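Local coordinates for protein beta-fructofuranosidase (Bifidobacterium adolescentis, PDB 6NOB) that probably hydrolyses terminal beta-D-fructofuranoside bonds, such as that of sucrose, as a family 32 glycoside hydrolase, at residues Asp261-Asp266 / Ala340-Ser345. Sequence-based numbering, arbitrary orientation.
Sequences DDFGYD and AMTLFS
In the five-bladed beta-propeller expected of a family 32 glycoside hydrolase, F263 brings the loop between strands 253-256 and 268-273, which leads from one blade's sheet to the next, against T342 and F344 of strand 337-347. The two strand residues, two positions apart, offer a methyl group and a ring to the same phenylalanine. With its CG beside the backbone N (chi1 -88°), F263 extends its far end to the strand, although the closest CA atoms, those of F263 and T342, are 9.1 Å apart; a long, flat phenylalanine spans this distance where a small side chain could not. T342 suits its place by having two different branches: OG1 hydrogen-bonds T290 on the neighbouring strand, while the apolar CG2 is left to meet the ring obliquely, 3.6 Å from F263 CZ. Y358 and F267 add edge-to-face contacts to F263, and Y358 also meets F344, together forming an aromatic cluster in which F263 and F344 are buried. Shortening F263 to an alanine is likely to open a gap between loop and strand, leaving Y358 and F267 without the ring they meet edge-to-face. F344 adds an apolar ring edge, its CZ 4.0 Å from F263 CE2.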
loop_
_atom_site.group_PDB
_atom_site.type_symbol
_atom_site.label_atom_id
_atom_site.label_comp_id
_atom_site.label_asym_id
_atom_site.label_seq_id
_atom_site.Cartn_x
_atom_site.Cartn_y
_atom_site.Cartn_z
ATOM N N ASP A 261 5.148 -20.378 -21.675
ATOM C CA ASP A 261 4.617 -19.300 -22.501
ATOM C C ASP A 261 3.131 -19.047 -22.283
ATOM O O ASP A 261 2.623 -18.027 -22.760
ATOM C CB ASP A 261 4.877 -19.598 -23.979
ATOM C CG ASP A 261 6.350 -19.528 -24.339
ATOM O OD1 ASP A 261 7.107 -18.828 -23.631
ATOM O OD2 ASP A 261 6.751 -20.172 -25.330
ATOM N N ASP A 262 2.422 -19.932 -21.582
ATOM C CA ASP A 262 1.009 -19.709 -21.306
ATOM C C ASP A 262 0.771 -18.869 -20.058
ATOM O O ASP A 262 -0.362 -18.424 -19.838
ATOM C CB ASP A 262 0.274 -21.049 -21.182
ATOM C CG ASP A 262 -0.088 -21.641 -22.533
ATOM O OD1 ASP A 262 -0.092 -20.894 -23.538
ATOM O OD2 ASP A 262 -0.369 -22.856 -22.593
ATOM N N PHE A 263 1.796 -18.655 -19.234
ATOM C CA PHE A 263 1.711 -17.632 -18.201
ATOM C C PHE A 263 1.419 -16.288 -18.851
ATOM O O PHE A 263 1.958 -15.968 -19.915
ATOM C CB PHE A 263 3.027 -17.538 -17.418
ATOM C CG PHE A 263 3.125 -18.477 -16.243
ATOM C CD1 PHE A 263 2.876 -19.831 -16.392
ATOM C CD2 PHE A 263 3.513 -18.006 -14.993
ATOM C CE1 PHE A 263 2.984 -20.694 -15.314
ATOM C CE2 PHE A 263 3.624 -18.862 -13.910
ATOM C CZ PHE A 263 3.363 -20.209 -14.072
ATOM N N GLY A 264 0.557 -15.500 -18.220
ATOM C CA GLY A 264 0.421 -14.117 -18.632
ATOM C C GLY A 264 1.727 -13.369 -18.458
ATOM O O GLY A 264 2.525 -13.666 -17.568
ATOM N N TYR A 265 1.962 -12.396 -19.342
ATOM C CA TYR A 265 3.133 -11.541 -19.183
ATOM C C TYR A 265 3.116 -10.826 -17.839
ATOM O O TYR A 265 4.175 -10.593 -17.246
ATOM C CB TYR A 265 3.210 -10.536 -20.331
ATOM C CG TYR A 265 3.557 -11.166 -21.660
ATOM C CD1 TYR A 265 4.612 -12.065 -21.770
ATOM C CD2 TYR A 265 2.826 -10.868 -22.803
ATOM C CE1 TYR A 265 4.931 -12.648 -22.986
ATOM C CE2 TYR A 265 3.133 -11.445 -24.019
ATOM C CZ TYR A 265 4.187 -12.332 -24.106
ATOM O OH TYR A 265 4.497 -12.904 -25.317
ATOM N N ASP A 266 1.929 -10.475 -17.346
ATOM C CA ASP A 266 1.777 -10.010 -15.973
ATOM C C ASP A 266 2.055 -11.169 -15.021
ATOM O O ASP A 266 1.309 -12.154 -14.996
ATOM C CB ASP A 266 0.369 -9.461 -15.753
ATOM C CG ASP A 266 0.029 -8.324 -16.701
ATOM O OD1 ASP A 266 0.593 -7.224 -16.527
ATOM O OD2 ASP A 266 -0.800 -8.532 -17.616
ATOM N N ALA A 340 -5.131 -15.972 -11.856
ATOM C CA ALA A 340 -4.646 -17.133 -11.124
ATOM C C ALA A 340 -3.500 -16.746 -10.203
ATOM O O ALA A 340 -2.687 -15.878 -10.535
ATOM C CB ALA A 340 -4.184 -18.242 -12.078
ATOM N N MET A 341 -3.445 -17.401 -9.046
ATOM C CA MET A 341 -2.315 -17.303 -8.126
ATOM C C MET A 341 -1.429 -18.515 -8.364
ATOM O O MET A 341 -1.733 -19.620 -7.906
ATOM C CB MET A 341 -2.783 -17.245 -6.679
ATOM C CG MET A 341 -3.366 -15.922 -6.269
ATOM S SD MET A 341 -3.629 -15.872 -4.493
ATOM C CE MET A 341 -4.681 -14.428 -4.378
ATOM N N THR A 342 -0.334 -18.311 -9.083
ATOM C CA THR A 342 0.589 -19.396 -9.369
ATOM C C THR A 342 1.495 -19.638 -8.170
ATOM O O THR A 342 2.140 -18.712 -7.667
ATOM C CB THR A 342 1.404 -19.080 -10.621
ATOM O OG1 THR A 342 1.701 -17.678 -10.658
ATOM C CG2 THR A 342 0.619 -19.472 -11.866
ATOM N N LEU A 343 1.532 -20.885 -7.711
ATOM C CA LEU A 343 2.239 -21.263 -6.497
ATOM C C LEU A 343 3.595 -21.872 -6.832
ATOM O O LEU A 343 3.713 -22.685 -7.754
ATOM C CB LEU A 343 1.408 -22.255 -5.682
ATOM C CG LEU A 343 1.899 -22.579 -4.271
ATOM C CD1 LEU A 343 1.873 -21.342 -3.392
ATOM C CD2 LEU A 343 1.060 -23.689 -3.662
ATOM N N PHE A 344 4.616 -21.468 -6.076
ATOM C CA PHE A 344 5.965 -22.001 -6.190
ATOM C C PHE A 344 6.475 -22.376 -4.806
ATOM O O PHE A 344 6.044 -21.818 -3.794
ATOM C CB PHE A 344 6.933 -20.994 -6.824
ATOM C CG PHE A 344 6.563 -20.580 -8.220
ATOM C CD1 PHE A 344 5.639 -19.569 -8.438
ATOM C CD2 PHE A 344 7.156 -21.188 -9.313
ATOM C CE1 PHE A 344 5.307 -19.183 -9.721
ATOM C CE2 PHE A 344 6.827 -20.806 -10.598
ATOM C CZ PHE A 344 5.901 -19.802 -10.804
ATOM N N SER A 345 7.412 -23.323 -4.763
ATOM C CA SER A 345 8.003 -23.734 -3.497
ATOM C C SER A 345 9.492 -23.992 -3.672
ATOM O O SER A 345 9.951 -24.397 -4.742
ATOM C CB SER A 345 7.341 -24.994 -2.925
ATOM O OG SER A 345 7.517 -26.098 -3.787
#